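Side-chain contacts in phosphoserine phosphatase (Homo sapiens, PDB 6HYY), which hydrolyses L-3-phosphoserine to serine and phosphate, as a magnesium-dependent phosphatase of the haloacid dehalogenase family: residues 156-161 and 184-189; 195-200 and 206-211. All coordinates share one frame; numbering follows the deposited sequence. Where two conformers were deposited one is given.

Both contacts reach the same central sheet, interaction 1 through the loop into strand 188-192 and interaction 2 through its neighbour, the outermost strand 207-209; along the chain they follow one another. Their centres lie about 20 Å apart, yet the segments meet where Phe189 O comes within 3.4 Å of Trp207 CD1, on neighbouring strands. Interaction 1 is structural packing, with the side chain of Ile158 about 11 Å from the bound serine and about 13 Å from the magnesium ion. Interaction 2 reaches closer: in the conformer given here, the side chain of Arg198 is about 6 Å from the magnesium and forms a salt bridge with Asp175, a ligand of that metal.

Interaction 1 (156-161 and 184-189); sequences KVIKLL and PPADAF
Ile158 meets Pro185 and Ala186 with both of its branches. Its CG2 methyl sits against the Pro185 ring, 3.9 Å from CG, and against the start of Ala186, 3.8 Å from the backbone N, while the longer branch runs on to put CD1 3.7 Å from CB of Ala186. The torsions fit this arrangement: CG2 stands anti to the backbone N, CG1 is anti to the carbonyl carbon (chi1 -68°), and the extended chi2 of 179° carries CD1 out as far as the alanine methyl. The isoleucine and proline side chains meet at a slant. On the helix side the same ring corner reaches the backbone, with Pro185 CG 4.0 Å from Lys159 N. The lysine itself contributes little more than its CB, for its extended chain leads away from the loop. No hydrogen bond joins the segments, so the contact is apolar packing. Cis peptides precede both Pro184 and Pro185, in the turn that presents this ring to the helix. The contact joins helix 153-165 to the loop entering strand 188-192. Beneath it run the parallel strands of the mixed sheet in the Rossmann-like core: Ile158 also packs on Ile170 and Met172 of strand 170-174 and on Ile104 of strand 100-105, while Ala186 shares Met172.

Interaction 2 (195-200 and 206-211); sequences NVIRQQ and KWYITD
Where Ile197 faces Tyr208, the backbones of 195-200 and 206-211 stay apart, with no direct hydrogen bond between them: 195-200 is an irregular run that turns into a helix at Gln199, with Arg198 at the N-cap position, whereas 206-211 contains the short extended strand 207-209. A water bridges them. It accepts a bond from Arg198 N at 3.0 Å and is hydrogen-bonded to Tyr208 OH at 2.6 Å, lying at the edge of the phenol ring and in its plane. Tyr208 reaches this far because CG is anti to its backbone N (chi1 -164°), sending the ring across from the strand. Its hydroxyl also meets the isoleucine, with Ile197 CG2 3.6 Å from Tyr208 OH; that methyl approaches the ring obliquely. The other branch of the isoleucine goes toward Thr210, just past the strand, where Ile197 CD1 is 4.3 Å from Thr210 CG2, a looser apolar touch. Arg198 sends its guanidinium away from the tyrosine, toward Asp175. The contact belongs to the beta-alpha-beta unit of strand 188-192, helix 199-204 and strand 207-209. Tyr208 packs on Val201 and Lys202 of that crossover helix, while Trp207 and Ile209 bond through their backbones to Gly191 of the adjacent strand.

Interaction 1 (156-161 and 184-189)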
ATOM      1  N   LYS A 156      11.326   5.387  -3.949  1.00 22.20           N
ATOM      2  CA  LYS A 156      11.334   6.779  -4.392  1.00 23.31           C
ATOM      3  C   LYS A 156      10.449   7.646  -3.501  1.00 20.18           C
ATOM      4  O   LYS A 156      10.796   8.792  -3.194  1.00 23.46           O
ATOM      5  CB  LYS A 156      10.885   6.874  -5.847  1.00 27.48           C
ATOM      6  CG  LYS A 156      11.801   6.162  -6.829  1.00 32.61           C
ATOM      7  CD  LYS A 156      11.363   6.420  -8.265  1.00 36.30           C
ATOM      8  CE  LYS A 156      12.194   5.605  -9.252  1.00 43.66           C
ATOM      9  NZ  LYS A 156      11.507   4.343  -9.671  1.00 46.67           N
ATOM     10  N   VAL A 157       9.291   7.121  -3.095  1.00 19.41           N
ATOM     11  CA  VAL A 157       8.425   7.865  -2.184  1.00 19.76           C
ATOM     12  C   VAL A 157       9.150   8.131  -0.871  1.00 20.40           C
ATOM     13  O   VAL A 157       9.132   9.248  -0.346  1.00 20.94           O
ATOM     14  CB  VAL A 157       7.102   7.106  -1.954  1.00 20.81           C
ATOM     15  CG1 VAL A 157       6.311   7.767  -0.812  1.00 20.87           C
ATOM     16  CG2 VAL A 157       6.284   7.090  -3.231  1.00 24.58           C
ATOM     17  N   ILE A 158       9.791   7.105  -0.316  1.00 19.78           N
ATOM     18  CA  ILE A 158      10.451   7.265   0.974  1.00 17.48           C
ATOM     19  C   ILE A 158      11.588   8.271   0.860  1.00 19.09           C
ATOM     20  O   ILE A 158      11.795   9.089   1.764  1.00 20.71           O
ATOM     21  CB  ILE A 158      10.915   5.898   1.511  1.00 20.16           C
ATOM     22  CG1 ILE A 158       9.659   5.079   1.861  1.00 23.91           C
ATOM     23  CG2 ILE A 158      11.842   6.060   2.747  1.00 22.12           C
ATOM     24  CD1 ILE A 158       9.938   3.702   2.387  1.00 28.55           C
ATOM     25  N   LYS A 159      12.321   8.246  -0.266  1.00 20.65           N
ATOM     26  CA  LYS A 159      13.351   9.259  -0.492  1.00 21.79           C
ATOM     27  C   LYS A 159      12.752  10.656  -0.516  1.00 21.60           C
ATOM     28  O   LYS A 159      13.310  11.583   0.089  1.00 24.42           O
ATOM     29  CB  LYS A 159      14.103   8.967  -1.795  1.00 22.30           C
ATOM     30  CG  LYS A 159      15.138  10.023  -2.165  1.00 31.93           C
ATOM     31  CD  LYS A 159      15.986   9.541  -3.345  1.00 38.94           C
ATOM     32  CE  LYS A 159      17.180  10.464  -3.575  1.00 45.84           C
ATOM     33  NZ  LYS A 159      18.050  10.012  -4.696  1.00 60.43           N
ATOM     34  N   LEU A 160      11.619  10.836  -1.203  1.00 22.97           N
ATOM     35  CA  LEU A 160      10.962  12.140  -1.203  1.00 21.57           C
ATOM     36  C   LEU A 160      10.590  12.569   0.210  1.00 21.49           C
ATOM     37  O   LEU A 160      10.760  13.738   0.571  1.00 23.52           O
ATOM     38  CB  LEU A 160       9.717  12.115  -2.092  1.00 26.14           C
ATOM     39  CG  LEU A 160       9.880  11.989  -3.609  1.00 33.57           C
ATOM     40  CD1 LEU A 160       8.513  11.844  -4.266  1.00 35.84           C
ATOM     41  CD2 LEU A 160      10.625  13.187  -4.177  1.00 38.16           C
ATOM     42  N   LEU A 161      10.094  11.638   1.031  1.00 19.62           N
ATOM     43  CA  LEU A 161       9.693  11.992   2.394  1.00 20.18           C
ATOM     44  C   LEU A 161      10.901  12.368   3.245  1.00 21.49           C
ATOM     45  O   LEU A 161      10.830  13.295   4.062  1.00 20.42           O
ATOM     46  CB  LEU A 161       8.935  10.830   3.034  1.00 18.61           C
ATOM     47  CG  LEU A 161       7.571  10.549   2.434  1.00 20.51           C
ATOM     48  CD1 LEU A 161       7.034   9.270   3.081  1.00 20.04           C
ATOM     49  CD2 LEU A 161       6.605  11.722   2.634  1.00 22.11           C
ATOM     50  N   PRO A 184      16.963  -0.230   1.945  1.00 21.21           N
ATOM     51  CA  PRO A 184      16.893   1.233   1.915  1.00 17.42           C
ATOM     52  C   PRO A 184      16.020   1.765   0.781  1.00 22.22           C
ATOM     53  O   PRO A 184      15.767   1.013  -0.165  1.00 24.86           O
ATOM     54  CB  PRO A 184      18.365   1.635   1.706  1.00 22.04           C
ATOM     55  CG  PRO A 184      18.894   0.527   0.894  1.00 21.88           C
ATOM     56  CD  PRO A 184      18.216  -0.727   1.347  1.00 24.52           C
ATOM     57  N   PRO A 185      15.623   3.051   0.826  1.00 23.75           N
ATOM     58  CA  PRO A 185      16.036   4.091   1.780  1.00 22.94           C
ATOM     59  C   PRO A 185      15.335   4.099   3.137  1.00 21.61           C
ATOM     60  O   PRO A 185      15.733   4.885   4.005  1.00 23.69           O
ATOM     61  CB  PRO A 185      15.719   5.386   1.027  1.00 25.78           C
ATOM     62  CG  PRO A 185      14.569   5.016   0.151  1.00 27.67           C
ATOM     63  CD  PRO A 185      14.833   3.614  -0.286  1.00 25.85           C
ATOM     64  N   ALA A 186      14.297   3.283   3.338  1.00 21.24           N
ATOM     65  CA  ALA A 186      13.740   3.228   4.680  1.00 19.77           C
ATOM     66  C   ALA A 186      14.811   2.724   5.646  1.00 21.31           C
ATOM     67  O   ALA A 186      15.772   2.059   5.247  1.00 21.99           O
ATOM     68  CB  ALA A 186      12.506   2.319   4.730  1.00 21.98           C
ATOM     69  N   ASP A 187      14.657   3.065   6.924  1.00 19.61           N
ATOM     70  CA  ASP A 187      15.653   2.689   7.917  1.00 21.23           C
ATOM     71  C   ASP A 187      15.433   1.285   8.468  1.00 25.26           C
ATOM     72  O   ASP A 187      16.382   0.665   8.962  1.00 26.57           O
ATOM     73  CB  ASP A 187      15.666   3.729   9.034  1.00 23.54           C
ATOM     74  CG  ASP A 187      15.998   5.101   8.510  1.00 26.88           C
ATOM     75  OD1 ASP A 187      17.124   5.278   7.969  1.00 28.53           O
ATOM     76  OD2 ASP A 187      15.136   5.991   8.575  1.00 24.53           O
ATOM     77  N   ALA A 188      14.216   0.752   8.358  1.00 22.31           N
ATOM     78  CA  ALA A 188      13.940  -0.616   8.759  1.00 22.14           C
ATOM     79  C   ALA A 188      12.730  -1.091   7.974  1.00 19.43           C
ATOM     80  O   ALA A 188      11.975  -0.291   7.416  1.00 19.30           O
ATOM     81  CB  ALA A 188      13.678  -0.737  10.264  1.00 22.67           C
ATOM     82  N   PHE A 189      12.575  -2.408   7.925  1.00 20.35           N
ATOM     83  CA  PHE A 189      11.447  -3.039   7.261  1.00 21.18           C
ATOM     84  C   PHE A 189      10.838  -4.080   8.189  1.00 22.46           C
ATOM     85  O   PHE A 189      11.557  -4.873   8.814  1.00 24.58           O
ATOM     86  CB  PHE A 189      11.880  -3.679   5.933  1.00 19.90           C
ATOM     87  CG  PHE A 189      10.837  -4.595   5.336  1.00 19.15           C
ATOM     88  CD1 PHE A 189       9.675  -4.083   4.761  1.00 20.30           C
ATOM     89  CD2 PHE A 189      11.018  -5.967   5.366  1.00 23.73           C
ATOM     90  CE1 PHE A 189       8.702  -4.935   4.228  1.00 20.15           C
ATOM     91  CE2 PHE A 189      10.052  -6.825   4.828  1.00 21.67           C
ATOM     92  CZ  PHE A 189       8.919  -6.301   4.243  1.00 20.90           C
TER

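Interaction 2 (195-200 and 206-211)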
ATOM      1  N   ASN A 195      -2.397 -11.529   5.951  1.00 21.66           N
ATOM      2  CA  ASN A 195      -3.351 -11.854   4.900  1.00 20.85           C
ATOM      3  C   ASN A 195      -2.865 -13.006   4.030  1.00 25.88           C
ATOM      4  O   ASN A 195      -3.561 -14.015   3.878  1.00 33.66           O
ATOM      5  CB  ASN A 195      -3.661 -10.612   4.062  1.00 21.99           C
ATOM      6  CG  ASN A 195      -4.497  -9.615   4.838  1.00 24.42           C
ATOM      7  OD1 ASN A 195      -5.540  -9.972   5.395  1.00 25.66           O
ATOM      8  ND2 ASN A 195      -4.028  -8.378   4.921  1.00 21.38           N
ATOM      9  N   VAL A 196      -1.695 -12.870   3.434  1.00 23.87           N
ATOM     10  CA  VAL A 196      -1.057 -13.977   2.730  1.00 25.15           C
ATOM     11  C   VAL A 196       0.427 -13.883   3.028  1.00 26.00           C
ATOM     12  O   VAL A 196       1.001 -12.788   3.051  1.00 28.68           O
ATOM     13  CB  VAL A 196      -1.347 -13.949   1.215  1.00 30.62           C
ATOM     14  CG1 VAL A 196      -0.508 -15.000   0.476  1.00 30.80           C
ATOM     15  CG2 VAL A 196      -2.829 -14.181   0.942  1.00 35.94           C
ATOM     16  N   ILE A 197       1.030 -15.006   3.363  1.00 20.01           N
ATOM     17  CA  ILE A 197       2.443 -15.034   3.687  1.00 18.54           C
ATOM     18  C   ILE A 197       3.209 -15.186   2.389  1.00 22.81           C
ATOM     19  O   ILE A 197       3.038 -16.171   1.674  1.00 24.70           O
ATOM     20  CB  ILE A 197       2.763 -16.188   4.648  1.00 22.01           C
ATOM     21  CG1 ILE A 197       2.110 -15.923   6.011  1.00 23.59           C
ATOM     22  CG2 ILE A 197       4.273 -16.411   4.725  1.00 22.36           C
ATOM     23  CD1 ILE A 197       2.177 -17.097   6.972  1.00 32.62           C
ATOM     24  N   ARG A 198       4.070 -14.226   2.083  0.59 20.07           N
ATOM     25  CA  ARG A 198       4.986 -14.398   0.965  0.59 21.04           C
ATOM     26  C   ARG A 198       6.276 -14.965   1.545  0.59 22.74           C
ATOM     27  O   ARG A 198       7.027 -14.257   2.213  0.59 21.67           O
ATOM     28  CB  ARG A 198       5.178 -13.082   0.221  0.59 21.04           C
ATOM     29  CG  ARG A 198       3.988 -12.784  -0.697  0.59 24.79           C
ATOM     30  CD  ARG A 198       3.693 -11.308  -0.883  0.59 28.64           C
ATOM     31  NE  ARG A 198       2.254 -11.050  -0.927  0.59 30.73           N
ATOM     32  CZ  ARG A 198       1.496 -11.147  -2.014  0.59 31.85           C
ATOM     33  NH1 ARG A 198       2.024 -11.501  -3.170  0.59 37.40           N
ATOM     34  NH2 ARG A 198       0.197 -10.892  -1.944  0.59 35.43           N
ATOM     35  N   GLN A 199       6.495 -16.268   1.343  1.00 24.06           N
ATOM     36  CA  GLN A 199       7.552 -16.973   2.060  1.00 22.15           C
ATOM     37  C   GLN A 199       8.926 -16.373   1.814  1.00 24.99           C
ATOM     38  O   GLN A 199       9.767 -16.380   2.718  1.00 27.94           O
ATOM     39  CB  GLN A 199       7.541 -18.461   1.676  1.00 27.57           C
ATOM     40  CG  GLN A 199       8.436 -19.337   2.563  1.00 33.65           C
ATOM     41  CD  GLN A 199       7.988 -19.363   4.022  1.00 37.39           C
ATOM     42  OE1 GLN A 199       6.791 -19.324   4.322  1.00 37.27           O
ATOM     43  NE2 GLN A 199       8.953 -19.427   4.936  1.00 45.34           N
ATOM     44  N   GLN A 200       9.177 -15.827   0.629  1.00 22.88           N
ATOM     45  CA  GLN A 200      10.505 -15.264   0.418  1.00 27.90           C
ATOM     46  C   GLN A 200      10.723 -14.033   1.289  1.00 30.40           C
ATOM     47  O   GLN A 200      11.858 -13.767   1.708  1.00 30.80           O
ATOM     48  CB  GLN A 200      10.731 -14.985  -1.065  1.00 30.68           C
ATOM     49  CG  GLN A 200      10.208 -13.682  -1.609  1.00 38.82           C
ATOM     50  CD  GLN A 200      10.646 -13.467  -3.051  1.00 42.91           C
ATOM     51  OE1 GLN A 200      11.551 -14.155  -3.552  1.00 41.09           O
ATOM     52  NE2 GLN A 200       9.998 -12.529  -3.732  1.00 40.34           N
ATOM     53  N   LYS A 206      14.464  -9.390   8.519  1.00 28.51           N
ATOM     54  CA  LYS A 206      14.876  -9.430   9.919  1.00 32.50           C
ATOM     55  C   LYS A 206      13.663  -9.439  10.834  1.00 31.47           C
ATOM     56  O   LYS A 206      13.619 -10.185  11.819  1.00 33.31           O
ATOM     57  CB  LYS A 206      15.780  -8.239  10.245  1.00 31.96           C
ATOM     58  CG  LYS A 206      17.003  -8.097   9.348  1.00 43.52           C
ATOM     59  CD  LYS A 206      17.696  -6.755   9.578  1.00 48.88           C
ATOM     60  CE  LYS A 206      18.926  -6.596   8.696  1.00 49.68           C
ATOM     61  NZ  LYS A 206      18.642  -6.941   7.274  1.00 52.00           N
ATOM     62  N   TRP A 207      12.649  -8.651  10.495  1.00 27.10           N
ATOM     63  CA  TRP A 207      11.454  -8.482  11.307  1.00 25.53           C
ATOM     64  C   TRP A 207      10.250  -8.923  10.495  1.00 23.78           C
ATOM     65  O   TRP A 207      10.104  -8.522   9.338  1.00 24.54           O
ATOM     66  CB  TRP A 207      11.283  -7.020  11.738  1.00 27.58           C
ATOM     67  CG  TRP A 207      12.524  -6.404  12.302  1.00 28.53           C
ATOM     68  CD1 TRP A 207      13.364  -5.525  11.680  1.00 30.95           C
ATOM     69  CD2 TRP A 207      13.064  -6.620  13.609  1.00 32.77           C
ATOM     70  NE1 TRP A 207      14.392  -5.172  12.525  1.00 36.07           N
ATOM     71  CE2 TRP A 207      14.232  -5.836  13.714  1.00 35.75           C
ATOM     72  CE3 TRP A 207      12.678  -7.407  14.695  1.00 34.29           C
ATOM     73  CZ2 TRP A 207      15.015  -5.813  14.867  1.00 37.21           C
ATOM     74  CZ3 TRP A 207      13.458  -7.379  15.844  1.00 40.02           C
ATOM     75  CH2 TRP A 207      14.610  -6.591  15.916  1.00 40.56           C
ATOM     76  N   TYR A 208       9.398  -9.755  11.095  1.00 25.85           N
ATOM     77  CA  TYR A 208       8.240 -10.280  10.382  1.00 26.90           C
ATOM     78  C   TYR A 208       7.135 -10.567  11.384  1.00 29.66           C
ATOM     79  O   TYR A 208       7.395 -11.174  12.428  1.00 32.70           O
ATOM     80  CB  TYR A 208       8.588 -11.559   9.612  1.00 25.92           C
ATOM     81  CG  TYR A 208       7.563 -11.938   8.561  1.00 23.67           C
ATOM     82  CD1 TYR A 208       7.605 -11.381   7.280  1.00 22.50           C
ATOM     83  CD2 TYR A 208       6.560 -12.852   8.846  1.00 26.98           C
ATOM     84  CE1 TYR A 208       6.679 -11.728   6.316  1.00 23.76           C
ATOM     85  CE2 TYR A 208       5.619 -13.199   7.893  1.00 23.66           C
ATOM     86  CZ  TYR A 208       5.677 -12.643   6.629  1.00 23.37           C
ATOM     87  OH  TYR A 208       4.750 -12.989   5.668  1.00 24.50           O
ATOM     88  N   ILE A 209       5.913 -10.127  11.071  1.00 24.45           N
ATOM     89  CA  ILE A 209       4.751 -10.370  11.920  1.00 26.44           C
ATOM     90  C   ILE A 209       3.596 -10.894  11.074  1.00 24.47           C
ATOM     91  O   ILE A 209       3.520 -10.661   9.870  1.00 24.24           O
ATOM     92  CB  ILE A 209       4.312  -9.102  12.679  1.00 24.69           C
ATOM     93  CG1 ILE A 209       3.834  -8.037  11.690  1.00 26.67           C
ATOM     94  CG2 ILE A 209       5.457  -8.566  13.540  1.00 27.34           C
ATOM     95  CD1 ILE A 209       3.247  -6.800  12.361  1.00 30.25           C
ATOM     96  N   THR A 210       2.679 -11.618  11.725  1.00 29.20           N
ATOM     97  CA  THR A 210       1.471 -12.091  11.058  1.00 30.27           C
ATOM     98  C   THR A 210       0.200 -11.512  11.656  1.00 32.41           C
ATOM     99  O   THR A 210      -0.898 -11.871  11.215  1.00 37.38           O
ATOM    100  CB  THR A 210       1.378 -13.627  11.091  1.00 32.74           C
ATOM    101  OG1 THR A 210       1.610 -14.095  12.425  1.00 36.50           O
ATOM    102  CG2 THR A 210       2.399 -14.248  10.147  1.00 33.84           C
ATOM    103  N   ASP A 211       0.308 -10.640  12.647  1.00 26.97           N
ATOM    104  CA  ASP A 211      -0.871 -10.013  13.224  1.00 33.35           C
ATOM    105  C   ASP A 211      -0.444  -8.661  13.768  1.00 35.65           C
ATOM    106  O   ASP A 211       0.561  -8.567  14.481  1.00 36.59           O
ATOM    107  CB  ASP A 211      -1.481 -10.894  14.320  1.00 37.01           C
ATOM    108  CG  ASP A 211      -2.903 -10.491  14.678  1.00 40.97           C
ATOM    109  OD1 ASP A 211      -3.160  -9.278  14.846  1.00 46.32           O
ATOM    110  OD2 ASP A 211      -3.764 -11.390  14.787  1.00 49.21           O
TER
HETATM  111  O   HOH W   1       4.245 -11.633   3.511  1.00 21.85           O